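Side-chain contacts in putative glyoxalase superfamily protein (Ralstonia eutropha, PDB 3IUZ), which probably acts as an iron-dependent dioxygenase that oxidatively decarboxylates 2-oxoadipate to 2-hydroxyglutarate: residues L23-V28 and D70-G75; R65-D70 and D241-V246; R157-R162 and E217-E222; L179-L182 and V187-V190; P211-Y216 and V294-P299. All blocks are in the same frame, centred on the assembly; numbering follows the deposited sequence.

Contact 1: residues L23-V28 and D70-G75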
# COMPACT_ATOMS: atom_id res chain seq x y z
N LEU A 23 17.24 4.21 -4.30
CA LEU A 23 18.14 4.14 -3.16
C LEU A 23 18.63 5.54 -2.81
O LEU A 23 18.92 5.84 -1.66
CB LEU A 23 19.33 3.19 -3.38
CG LEU A 23 19.05 1.67 -3.41
CD1 LEU A 23 20.27 0.91 -3.91
CD2 LEU A 23 18.63 1.12 -2.05
N SER A 24 18.72 6.44 -3.78
CA SER A 24 19.12 7.78 -3.41
C SER A 24 17.94 8.55 -2.80
O SER A 24 18.16 9.49 -2.07
CB SER A 24 19.70 8.53 -4.59
OG SER A 24 18.65 8.95 -5.42
N LEU A 25 16.71 8.13 -3.06
CA LEU A 25 15.52 8.87 -2.62
C LEU A 25 15.01 8.42 -1.23
O LEU A 25 14.75 9.26 -0.37
CB LEU A 25 14.39 8.68 -3.63
CG LEU A 25 13.05 9.30 -3.31
CD1 LEU A 25 13.14 10.83 -3.24
CD2 LEU A 25 11.98 8.76 -4.34
N VAL A 26 14.84 7.11 -1.06
CA VAL A 26 14.13 6.54 0.07
C VAL A 26 15.11 6.00 1.11
O VAL A 26 15.92 5.11 0.81
CB VAL A 26 13.24 5.40 -0.37
CG1 VAL A 26 12.45 4.82 0.84
CG2 VAL A 26 12.27 5.89 -1.46
N SER A 27 15.05 6.54 2.33
CA SER A 27 15.94 6.07 3.40
C SER A 27 15.68 4.65 3.74
O SER A 27 14.52 4.19 3.80
CB SER A 27 15.76 6.86 4.68
OG SER A 27 16.17 8.18 4.45
N VAL A 28 16.78 3.93 3.98
CA VAL A 28 16.69 2.59 4.51
C VAL A 28 16.92 2.73 5.99
O VAL A 28 17.92 3.28 6.44
CB VAL A 28 17.74 1.63 3.86
CG1 VAL A 28 17.76 0.30 4.57
CG2 VAL A 28 17.46 1.45 2.41
N ASP A 70 11.78 16.48 -6.82
CA ASP A 70 12.40 17.61 -6.15
C ASP A 70 13.27 17.15 -4.97
O ASP A 70 14.34 17.68 -4.72
CB ASP A 70 11.37 18.59 -5.60
CG ASP A 70 10.67 19.41 -6.66
OD1 ASP A 70 10.99 19.33 -7.88
OD2 ASP A 70 9.77 20.16 -6.23
N VAL A 71 12.80 16.17 -4.23
CA VAL A 71 13.60 15.66 -3.09
C VAL A 71 14.95 15.15 -3.58
O VAL A 71 15.99 15.54 -3.07
CB VAL A 71 12.79 14.59 -2.28
CG1 VAL A 71 13.68 13.85 -1.25
CG2 VAL A 71 11.57 15.28 -1.60
N ALA A 72 14.93 14.28 -4.59
CA ALA A 72 16.15 13.76 -5.16
C ALA A 72 17.03 14.89 -5.68
O ALA A 72 18.22 14.93 -5.39
CB ALA A 72 15.85 12.73 -6.28
N ALA A 73 16.43 15.84 -6.39
CA ALA A 73 17.17 16.94 -6.96
C ALA A 73 17.87 17.75 -5.90
O ALA A 73 18.95 18.27 -6.16
CB ALA A 73 16.26 17.87 -7.85
N THR A 74 17.26 17.89 -4.72
CA THR A 74 17.80 18.77 -3.71
C THR A 74 18.49 18.00 -2.59
O THR A 74 18.82 18.57 -1.58
CB THR A 74 16.70 19.63 -3.10
OG1 THR A 74 15.65 18.79 -2.63
CG2 THR A 74 16.12 20.56 -4.14
N GLY A 75 18.72 16.71 -2.80
CA GLY A 75 19.42 15.89 -1.85
C GLY A 75 18.70 15.55 -0.56
O GLY A 75 19.35 15.16 0.39
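Leu25 meets Val71 and Ala72 where the last turn of helix 16-25 lies against the last turns of helix 62-73. The backbones come nearest at Leu25 and Ala72, whose CA atoms are 5.5 Å apart, and no hydrogen bond joins the two segments. The CB of Leu25 leaves the backbone roughly alongside the second helix and makes no close approach to it. With chi1 at 176°, CG swings to the side of the carbonyl carbon, opposite the backbone N, and this turn carries the branch toward its neighbours. The contact is then made by a single methyl, CD1. Leu25 CD1 lies 3.7 Å from Val71 CG1 and 3.9 Å from Val71 CB, so it rests on one shoulder of the valine, the two side chains crossing at about a right angle. The same methyl comes within 4.1 Å of Ala72 N and, more loosely, 4.5 Å from Ala72 CB, touching the backbone as well as the side chains of the helix. Elsewhere the leucine packs on Leu58 of helix 42-60 and on Val78, which makes it part of a small buried apolar cluster. Just beyond the valine, helix 62-73 comes to an end. Thr74 OG1 donates to Asp70 O at 2.7 Å, and Thr74 N reaches that oxygen from the other face of its carbonyl plane. Gly75, with a positive phi of 72°, follows as the C-prime residue: its N bonds to Ala72 O and the backbone N of the next residue to Val71 O, the two bonds of a Schellman motif.

Contact 2: residues R65-D70 and D241-V246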
# COMPACT_ATOMS: atom_id res chain seq x y z
N ARG A 65 5.39 11.69 -7.74
CA ARG A 65 6.59 11.69 -8.53
C ARG A 65 7.22 13.08 -8.61
O ARG A 65 8.45 13.21 -8.48
CB ARG A 65 6.26 11.13 -9.91
CG ARG A 65 7.45 10.64 -10.74
CD ARG A 65 6.97 9.64 -11.80
NE ARG A 65 6.05 10.24 -12.79
CZ ARG A 65 4.77 9.89 -13.02
NH1 ARG A 65 4.13 8.92 -12.33
NH2 ARG A 65 4.09 10.54 -13.97
N ALA A 66 6.39 14.13 -8.76
CA ALA A 66 6.86 15.52 -8.77
C ALA A 66 7.57 15.94 -7.51
O ALA A 66 8.69 16.51 -7.52
CB ALA A 66 5.66 16.50 -9.01
N TYR A 67 6.89 15.68 -6.39
CA TYR A 67 7.44 15.92 -5.07
C TYR A 67 8.77 15.17 -4.89
O TYR A 67 9.78 15.77 -4.52
CB TYR A 67 6.46 15.52 -3.94
CG TYR A 67 7.14 15.66 -2.58
CD1 TYR A 67 7.32 16.91 -2.02
CD2 TYR A 67 7.68 14.55 -1.90
CE1 TYR A 67 8.01 17.07 -0.82
CE2 TYR A 67 8.35 14.70 -0.70
CZ TYR A 67 8.50 15.95 -0.17
OH TYR A 67 9.17 16.13 0.98
N THR A 68 8.78 13.87 -5.16
CA THR A 68 9.97 13.10 -4.88
C THR A 68 11.10 13.44 -5.86
O THR A 68 12.27 13.41 -5.48
CB THR A 68 9.71 11.57 -4.91
OG1 THR A 68 9.17 11.21 -6.17
CG2 THR A 68 8.76 11.12 -3.75
N ASP A 69 10.76 13.81 -7.12
CA ASP A 69 11.80 14.34 -8.04
C ASP A 69 12.53 15.57 -7.44
O ASP A 69 13.77 15.71 -7.55
CB ASP A 69 11.21 14.71 -9.40
CG ASP A 69 10.92 13.50 -10.29
OD1 ASP A 69 11.31 12.35 -9.95
OD2 ASP A 69 10.26 13.69 -11.34
N ASP A 70 11.78 16.48 -6.82
CA ASP A 70 12.40 17.61 -6.15
C ASP A 70 13.27 17.15 -4.97
O ASP A 70 14.34 17.68 -4.72
CB ASP A 70 11.37 18.59 -5.60
CG ASP A 70 10.67 19.41 -6.66
OD1 ASP A 70 10.99 19.33 -7.88
OD2 ASP A 70 9.77 20.16 -6.23
N ASP A 241 4.80 9.64 3.71
CA ASP A 241 6.21 10.02 3.81
C ASP A 241 6.30 10.71 5.15
O ASP A 241 5.54 11.66 5.41
CB ASP A 241 6.55 10.95 2.63
CG ASP A 241 7.97 11.47 2.60
OD1 ASP A 241 8.77 11.24 3.55
OD2 ASP A 241 8.30 12.13 1.58
N ARG A 242 7.20 10.22 6.00
CA ARG A 242 7.35 10.74 7.36
C ARG A 242 8.32 11.92 7.35
O ARG A 242 9.52 11.75 7.06
CB ARG A 242 7.83 9.66 8.33
CG ARG A 242 7.85 10.15 9.77
CD ARG A 242 8.52 9.10 10.71
NE ARG A 242 7.87 7.78 10.57
CZ ARG A 242 8.34 6.66 11.07
NH1 ARG A 242 9.52 6.65 11.69
NH2 ARG A 242 7.65 5.52 10.94
N VAL A 243 7.81 13.11 7.67
CA VAL A 243 8.56 14.36 7.58
C VAL A 243 8.58 15.05 8.92
O VAL A 243 7.78 14.73 9.83
CB VAL A 243 8.00 15.32 6.47
CG1 VAL A 243 8.09 14.65 5.07
CG2 VAL A 243 6.52 15.73 6.76
N ASP A 244 9.52 15.99 9.07
CA ASP A 244 9.69 16.71 10.34
C ASP A 244 8.54 17.61 10.64
O ASP A 244 8.23 17.82 11.82
CB ASP A 244 10.92 17.61 10.31
CG ASP A 244 12.24 16.85 10.30
OD1 ASP A 244 12.29 15.68 10.77
OD2 ASP A 244 13.23 17.45 9.82
N ASP A 245 7.93 18.20 9.61
CA ASP A 245 6.91 19.21 9.83
C ASP A 245 5.91 19.32 8.70
O ASP A 245 6.16 19.98 7.69
CB ASP A 245 7.56 20.61 10.05
CG ASP A 245 6.52 21.75 10.14
OD1 ASP A 245 5.35 21.56 10.51
OD2 ASP A 245 6.89 22.88 9.79
N VAL A 246 4.74 18.72 8.88
CA VAL A 246 3.77 18.69 7.80
C VAL A 246 3.23 20.07 7.52
O VAL A 246 2.80 20.31 6.39
CB VAL A 246 2.53 17.73 8.03
CG1 VAL A 246 2.94 16.31 7.91
CG2 VAL A 246 1.82 18.04 9.34
O HOH W 1 10.25 13.81 1.98
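Tyr67 sits on helix 62-73 and Asp241 on extended strand 238-242, and their backbones stay well apart, with 10.7 Å between Tyr67 CA and Asp241 CA, so that side chains and a water span the gap. Both point at the opposite segment, and in each CG is turned away from the backbone N (chi1 174° in Tyr67, 178° in Asp241). They meet at about a right angle: Asp241 OD2 approaches Tyr67 CE2 obliquely, at 3.4 Å, with the ring and carboxylate planes 67° apart. No direct hydrogen bond links them. Instead a water lying in the ring plane, at its edge, bridges the polar ends, 2.7 Å from Tyr67 OH and 2.6 Å from Asp241 OD2. OD2 also bonds the hydroxyl of Tyr303, and OD1 the backbone N of Val79, which should fix the rotation of this buried carboxylate. Val243 CG1 adds a looser touch, 4.5 Å from Tyr67 OH. Helix 62-73 thus packs on neighbouring strands of the mixed sheet in this member of the glyoxalase clan. Tyr67 packs edge-to-face with Phe305 of strand 293-306, the parallel neighbour of strand 238-242, while Leu249 of helix 246-252 lies against both Tyr67 and Val243.

Contact 3: residues R157-R162 and E217-E222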
# COMPACT_ATOMS: atom_id res chain seq x y z
N ARG A 157 -25.35 -4.47 -2.57
CA ARG A 157 -24.73 -5.75 -2.20
C ARG A 157 -24.63 -6.73 -3.37
O ARG A 157 -23.64 -7.43 -3.49
CB ARG A 157 -25.41 -6.34 -0.96
CG ARG A 157 -25.12 -5.46 0.28
CD ARG A 157 -25.87 -5.72 1.60
NE ARG A 157 -26.82 -6.76 1.42
CZ ARG A 157 -28.12 -6.59 1.25
NH1 ARG A 157 -28.71 -5.40 1.30
NH2 ARG A 157 -28.82 -7.66 1.06
N GLU A 158 -25.63 -6.74 -4.25
CA GLU A 158 -25.55 -7.51 -5.50
C GLU A 158 -24.45 -7.00 -6.42
O GLU A 158 -23.76 -7.77 -7.08
CB GLU A 158 -26.87 -7.42 -6.26
CG GLU A 158 -28.01 -8.12 -5.56
CD GLU A 158 -29.37 -7.64 -6.06
OE1 GLU A 158 -29.44 -6.98 -7.15
OE2 GLU A 158 -30.37 -7.94 -5.35
N ALA A 159 -24.30 -5.68 -6.47
CA ALA A 159 -23.25 -5.06 -7.26
C ALA A 159 -21.87 -5.47 -6.73
O ALA A 159 -21.00 -5.84 -7.52
CB ALA A 159 -23.38 -3.56 -7.26
N VAL A 160 -21.70 -5.43 -5.41
CA VAL A 160 -20.44 -5.86 -4.82
C VAL A 160 -20.05 -7.27 -5.31
O VAL A 160 -18.96 -7.46 -5.85
CB VAL A 160 -20.43 -5.76 -3.29
CG1 VAL A 160 -19.13 -6.42 -2.69
CG2 VAL A 160 -20.54 -4.31 -2.88
N GLY A 161 -20.97 -8.22 -5.20
CA GLY A 161 -20.67 -9.58 -5.56
C GLY A 161 -20.37 -9.76 -7.04
O GLY A 161 -19.49 -10.52 -7.41
N ARG A 162 -21.08 -9.03 -7.90
CA ARG A 162 -20.72 -9.11 -9.31
C ARG A 162 -19.31 -8.59 -9.57
O ARG A 162 -18.62 -9.11 -10.42
CB ARG A 162 -21.73 -8.38 -10.22
CG ARG A 162 -22.96 -9.20 -10.53
CD ARG A 162 -23.70 -8.57 -11.70
NE ARG A 162 -24.21 -7.29 -11.26
CZ ARG A 162 -25.31 -7.14 -10.53
NH1 ARG A 162 -26.06 -8.19 -10.21
NH2 ARG A 162 -25.68 -5.93 -10.16
N GLU A 217 -21.40 2.48 -10.80
CA GLU A 217 -22.27 3.60 -10.48
C GLU A 217 -23.20 3.27 -9.32
O GLU A 217 -23.39 4.09 -8.43
CB GLU A 217 -23.02 4.07 -11.74
CG GLU A 217 -22.04 4.66 -12.76
CD GLU A 217 -22.59 4.83 -14.17
OE1 GLU A 217 -23.66 4.27 -14.51
OE2 GLU A 217 -21.92 5.53 -14.95
N THR A 218 -23.76 2.06 -9.29
CA THR A 218 -24.56 1.63 -8.13
C THR A 218 -23.78 1.75 -6.83
O THR A 218 -24.29 2.28 -5.81
CB THR A 218 -25.05 0.20 -8.28
OG1 THR A 218 -25.97 0.13 -9.38
CG2 THR A 218 -25.72 -0.31 -6.99
N LEU A 219 -22.52 1.30 -6.86
CA LEU A 219 -21.67 1.41 -5.67
C LEU A 219 -21.44 2.87 -5.33
O LEU A 219 -21.51 3.29 -4.16
CB LEU A 219 -20.34 0.67 -5.86
CG LEU A 219 -20.41 -0.87 -6.17
CD1 LEU A 219 -19.03 -1.41 -6.55
CD2 LEU A 219 -21.02 -1.67 -5.05
N LEU A 220 -21.15 3.66 -6.36
CA LEU A 220 -20.77 5.03 -6.11
C LEU A 220 -21.88 5.86 -5.46
O LEU A 220 -21.59 6.77 -4.69
CB LEU A 220 -20.29 5.69 -7.39
CG LEU A 220 -19.69 7.08 -7.33
CD1 LEU A 220 -18.56 7.22 -6.30
CD2 LEU A 220 -19.25 7.48 -8.76
N ARG A 221 -23.12 5.52 -5.73
CA ARG A 221 -24.23 6.22 -5.10
C ARG A 221 -24.28 6.05 -3.57
O ARG A 221 -24.83 6.90 -2.88
CB ARG A 221 -25.54 5.78 -5.71
CG ARG A 221 -25.54 5.96 -7.22
CD ARG A 221 -26.88 6.26 -7.85
NE ARG A 221 -26.65 6.26 -9.30
CZ ARG A 221 -26.76 5.18 -10.08
NH1 ARG A 221 -27.12 3.99 -9.58
NH2 ARG A 221 -26.49 5.29 -11.38
N GLU A 222 -23.73 4.97 -3.04
CA GLU A 222 -23.79 4.75 -1.59
C GLU A 222 -22.45 4.81 -0.89
O GLU A 222 -22.39 5.10 0.30
CB GLU A 222 -24.52 3.46 -1.26
CG GLU A 222 -25.86 3.33 -1.99
CD GLU A 222 -26.56 2.06 -1.72
OE1 GLU A 222 -26.53 1.60 -0.57
OE2 GLU A 222 -27.18 1.52 -2.69
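Ala159 and Val160 of helix 154-164 receive Leu219 of helix 213-222, and nearly all the close packing of this contact converges on one methyl group. Leu219 CD2 is 3.5 Å from Val160 CG2, tighter than carbon pairs usually pack, and 3.7 Å from Ala159 CB, so it nestles against two successive residues of the facing helix. The leucine leaves its own helix alongside the neighbour rather than straight at it; with chi1 at -59°, CG lies beside the backbone N and its branch then crosses Val160 at about a right angle. At Ala159, with only a methyl side chain, the backbones come nearest, 6.8 Å between its CA and that of Leu219. The local axes approach to 9.2 Å at a crossing angle of -130°, a helix-helix pairing that is neither parallel nor fully antiparallel. Met226 of helix 224-232 lies against both Val160 and Leu219 and extends this buried apolar patch. One step back along helix 213-222 the fit relaxes: Thr218 CG2 stands 4.0 Å from Ala159 CB, while its hydroxyl is occupied by the carbonyl oxygen of Ala214. Further out the segments are lined with charge. Arg162, exposed, starts out toward the other helix but does not touch the 217-222 segment; its guanidinium has Glu158 O over one face, and its NE forms a salt bridge with Asp215. Near the other margin, Glu222 OE2 bonds to the hydroxyl of Ser153.

Contact 4: residues L179-L182 and V187-V190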
# COMPACT_ATOMS: atom_id res chain seq x y z
N LEU A 179 7.57 -17.74 1.21
CA LEU A 179 7.06 -17.05 2.39
C LEU A 179 7.22 -17.87 3.68
O LEU A 179 7.70 -17.39 4.69
CB LEU A 179 5.58 -16.77 2.14
CG LEU A 179 4.97 -15.55 2.80
CD1 LEU A 179 5.96 -14.39 2.69
CD2 LEU A 179 3.58 -15.29 2.11
N TRP A 180 6.81 -19.15 3.64
CA TRP A 180 6.87 -20.01 4.80
C TRP A 180 8.26 -20.58 5.10
O TRP A 180 8.54 -20.84 6.28
CB TRP A 180 5.72 -21.04 4.71
CG TRP A 180 4.46 -20.28 4.87
CD1 TRP A 180 3.61 -19.84 3.88
CD2 TRP A 180 4.01 -19.67 6.07
NE1 TRP A 180 2.64 -19.06 4.42
CE2 TRP A 180 2.86 -18.93 5.76
CE3 TRP A 180 4.47 -19.67 7.40
CZ2 TRP A 180 2.15 -18.20 6.73
CZ3 TRP A 180 3.77 -18.93 8.35
CH2 TRP A 180 2.59 -18.24 8.00
N GLN A 181 9.13 -20.73 4.09
CA GLN A 181 10.57 -20.97 4.33
C GLN A 181 11.17 -19.78 5.10
O GLN A 181 11.97 -19.96 6.03
CB GLN A 181 11.35 -21.16 3.01
CG GLN A 181 10.93 -22.52 2.35
CD GLN A 181 11.64 -22.83 1.07
OE1 GLN A 181 12.58 -22.11 0.68
NE2 GLN A 181 11.20 -23.90 0.41
N LEU A 182 10.78 -18.58 4.69
CA LEU A 182 11.28 -17.34 5.27
C LEU A 182 10.82 -17.25 6.71
O LEU A 182 11.61 -16.94 7.57
CB LEU A 182 10.78 -16.11 4.49
CG LEU A 182 11.21 -14.73 5.01
CD1 LEU A 182 12.73 -14.58 5.09
CD2 LEU A 182 10.59 -13.62 4.13
N VAL A 187 15.44 -16.14 7.02
CA VAL A 187 16.23 -15.77 5.89
C VAL A 187 15.81 -16.57 4.67
O VAL A 187 15.18 -17.63 4.81
CB VAL A 187 17.75 -16.06 6.09
CG1 VAL A 187 18.31 -15.17 7.22
CG2 VAL A 187 18.02 -17.58 6.31
N LEU A 188 16.12 -16.04 3.50
CA LEU A 188 16.15 -16.78 2.23
C LEU A 188 17.48 -16.41 1.57
O LEU A 188 18.06 -15.39 1.92
CB LEU A 188 15.00 -16.36 1.30
CG LEU A 188 13.56 -16.74 1.69
CD1 LEU A 188 12.58 -15.92 0.85
CD2 LEU A 188 13.34 -18.28 1.57
N THR A 189 17.94 -17.18 0.58
CA THR A 189 19.05 -16.69 -0.25
C THR A 189 18.61 -15.35 -0.88
O THR A 189 17.41 -15.09 -0.98
CB THR A 189 19.38 -17.69 -1.38
OG1 THR A 189 18.27 -17.82 -2.25
CG2 THR A 189 19.78 -19.08 -0.78
N VAL A 190 19.57 -14.51 -1.27
CA VAL A 190 19.21 -13.24 -1.86
C VAL A 190 18.39 -13.50 -3.14
O VAL A 190 17.40 -12.83 -3.37
CB VAL A 190 20.44 -12.31 -2.08
CG1 VAL A 190 20.01 -11.03 -2.84
CG2 VAL A 190 21.12 -11.93 -0.73
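Leu182 overlaps Leu188 mainly with CB, and Val187 with CD1. The pair closes a tight connection between two helices: helix 173-185 ends, the chain runs through the short strand 187-188, and Thr189 then serves as N-cap of helix 190-200, its OG1 bonded to the backbone N of Asp192. Strand 187-188 pairs antiparallel with strand 40-41, so the connection is also tied to a separate part of the chain. Across the contact itself there is no hydrogen bond; the segments meet by van der Waals packing. Leu182 CB is 4.0 Å from Leu188 CG and 4.1 Å from Leu188 CD1. Its chi1 of 179° turns CG to the carbonyl side of its own backbone, and from there CD1 lies against the main chain of the strand, 3.7 Å from Val187 N and equally near Val187 C. The valine side chain itself points away from the helix; a triethylene glycol, probably from the crystallisation liquor, lies about 4 Å from that side chain. Leu188 leaves the strand alongside the helix, and its branch reaches it. Ile45 of helix 42-60 and Leu196 of helix 190-200 pack on both leucines, making them part of a buried apolar cluster. Gln181 forms the more open margin. It crosses Leu188 at about a right angle, its chain extended beyond CG, so that Leu188 CD2 is touched twice: by Gln181 CB at 3.8 Å and by Gln181 OE1 at 4.0 Å.

Contact 5: residues P211-Y216 and V294-P299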
# COMPACT_ATOMS: atom_id res chain seq x y z
N PRO A 211 -15.03 -4.19 -14.12
CA PRO A 211 -16.42 -4.17 -13.70
C PRO A 211 -17.36 -3.46 -14.69
O PRO A 211 -16.91 -2.64 -15.50
CB PRO A 211 -16.38 -3.34 -12.43
CG PRO A 211 -15.32 -2.39 -12.68
CD PRO A 211 -14.25 -3.15 -13.44
N ARG A 212 -18.65 -3.75 -14.54
CA ARG A 212 -19.70 -3.11 -15.33
C ARG A 212 -19.84 -1.67 -14.88
O ARG A 212 -19.79 -1.38 -13.70
CB ARG A 212 -21.02 -3.80 -15.10
CG ARG A 212 -21.05 -5.17 -15.70
CD ARG A 212 -22.32 -5.90 -15.43
NE ARG A 212 -22.08 -7.30 -15.77
CZ ARG A 212 -22.94 -8.29 -15.61
NH1 ARG A 212 -24.16 -8.05 -15.13
NH2 ARG A 212 -22.57 -9.53 -15.94
N LEU A 213 -20.01 -0.78 -15.83
CA LEU A 213 -20.12 0.60 -15.51
C LEU A 213 -21.30 0.81 -14.58
O LEU A 213 -21.22 1.54 -13.59
CB LEU A 213 -20.26 1.42 -16.81
CG LEU A 213 -20.49 2.94 -16.59
CD1 LEU A 213 -19.33 3.55 -15.87
CD2 LEU A 213 -20.70 3.66 -17.91
N ALA A 214 -22.41 0.13 -14.90
CA ALA A 214 -23.62 0.20 -14.08
C ALA A 214 -23.40 -0.21 -12.64
O ALA A 214 -23.99 0.38 -11.75
CB ALA A 214 -24.73 -0.64 -14.70
N ASP A 215 -22.55 -1.22 -12.39
CA ASP A 215 -22.32 -1.65 -11.02
C ASP A 215 -21.44 -0.65 -10.29
O ASP A 215 -21.70 -0.33 -9.11
CB ASP A 215 -21.67 -3.06 -10.99
CG ASP A 215 -22.62 -4.13 -11.42
OD1 ASP A 215 -23.86 -3.87 -11.35
OD2 ASP A 215 -22.14 -5.19 -11.82
N TYR A 216 -20.45 -0.12 -11.00
CA TYR A 216 -19.58 0.94 -10.47
C TYR A 216 -20.43 2.10 -9.98
O TYR A 216 -20.27 2.59 -8.83
CB TYR A 216 -18.54 1.43 -11.51
CG TYR A 216 -17.84 2.71 -11.07
CD1 TYR A 216 -16.84 2.67 -10.10
CD2 TYR A 216 -18.20 3.96 -11.60
CE1 TYR A 216 -16.20 3.83 -9.68
CE2 TYR A 216 -17.56 5.16 -11.17
CZ TYR A 216 -16.56 5.11 -10.24
OH TYR A 216 -15.93 6.27 -9.77
N VAL A 294 -15.85 0.54 -22.16
CA VAL A 294 -15.87 2.00 -22.15
C VAL A 294 -14.84 2.47 -21.11
O VAL A 294 -14.36 1.70 -20.32
CB VAL A 294 -17.25 2.57 -21.82
CG1 VAL A 294 -18.33 2.01 -22.80
CG2 VAL A 294 -17.61 2.27 -20.39
N GLU A 295 -14.48 3.73 -21.14
CA GLU A 295 -13.46 4.22 -20.23
C GLU A 295 -13.98 5.41 -19.48
O GLU A 295 -14.77 6.16 -20.00
CB GLU A 295 -12.20 4.63 -21.00
CG GLU A 295 -11.51 3.45 -21.69
CD GLU A 295 -10.09 3.77 -22.12
OE1 GLU A 295 -9.77 4.97 -22.30
OE2 GLU A 295 -9.29 2.83 -22.25
N ARG A 296 -13.51 5.58 -18.26
CA ARG A 296 -13.83 6.76 -17.49
C ARG A 296 -12.60 7.16 -16.69
O ARG A 296 -11.73 6.34 -16.39
CB ARG A 296 -14.97 6.48 -16.52
CG ARG A 296 -16.30 6.29 -17.15
CD ARG A 296 -16.88 7.64 -17.57
NE ARG A 296 -18.28 7.52 -17.90
CZ ARG A 296 -18.76 6.96 -19.00
NH1 ARG A 296 -17.95 6.44 -19.92
NH2 ARG A 296 -20.07 6.93 -19.18
N ASP A 297 -12.56 8.44 -16.33
CA ASP A 297 -11.51 9.00 -15.49
C ASP A 297 -12.02 8.98 -14.05
O ASP A 297 -13.09 9.51 -13.75
CB ASP A 297 -11.20 10.43 -15.91
CG ASP A 297 -10.79 10.51 -17.38
OD1 ASP A 297 -9.65 10.12 -17.70
OD2 ASP A 297 -11.62 10.95 -18.18
N VAL A 298 -11.27 8.32 -13.16
CA VAL A 298 -11.78 8.12 -11.81
C VAL A 298 -10.63 8.45 -10.85
O VAL A 298 -9.50 8.51 -11.29
CB VAL A 298 -12.28 6.65 -11.61
CG1 VAL A 298 -13.46 6.33 -12.48
CG2 VAL A 298 -11.10 5.62 -11.82
N PRO A 299 -10.92 8.65 -9.56
CA PRO A 299 -9.84 8.94 -8.62
C PRO A 299 -8.92 7.74 -8.46
O PRO A 299 -9.39 6.62 -8.32
CB PRO A 299 -10.57 9.20 -7.31
CG PRO A 299 -11.89 9.60 -7.69
CD PRO A 299 -12.23 8.80 -8.92
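Leu213, the first residue of helix 213-222 and next after its N-cap Arg212, points toward strand 293-306 and touches both Val294 and Arg296. With chi1 at 176° its CG is carried to the carbonyl side, and one of its methyls, CD2, makes both contacts. Leu213 CD2 lies over one face of the Arg296 guanidinium, 3.6 Å from Arg296 NH2 and 4.0 Å from Arg296 CZ, the two side chains meeting at about a right angle. The same methyl is 4.2 Å from Val294 CG2, a looser apolar touch. The arginine is bent at chi2, which lets Arg296 NH1 donate to Glu295 O at 3.2 Å. That bond is fairly straight at the hydrogen, 164°, and its acceptor lies in the guanidinium plane, although the nitrogen stands well above the carbonyl plane. It should help hold the flat group in place under the leucine. One helical turn on, Tyr216 also points at the strand, and its far end reaches Val298: Val298 CG1 is 3.7 Å from Tyr216 OH and 4.0 Å from Tyr216 CZ, coming obliquely to the ring as the two side chains slide past each other in opposite directions. Strand 281-287, antiparallel to 293-306, supplies Phe286, whose ring meets that of Tyr216 and whose side chain also lies against Arg296. Thr231 of helix 224-232 packs on both Tyr216 and Val298, and backbone hydrogen bonds of Pro211 and Leu213 with Ile287 join the start of helix 213-222 to strand 281-287.

The five contacts fall into two neighbouring pairs and one separate site. Contacts 1 and 2 share helix 62-73 and Asp70, their centres 9 Å apart, and they touch. Contacts 3 and 5 share helix 213-222, with centres 12 Å apart, and also touch. Within each pair the segments alternate along the chain. Contact 1 closes before contacts 3, 4 and 5 open, and contact 4 is nested inside the loops closed by contacts 2 and 3. The centres of contacts 1 and 3 lie 41 Å apart, on opposite sides of the chain's centre. Contacts 2 and 5 nevertheless place helices on one mixed sheet, through neighbouring strands 238-242 and 293-306, whereas contact 4 sits among helices.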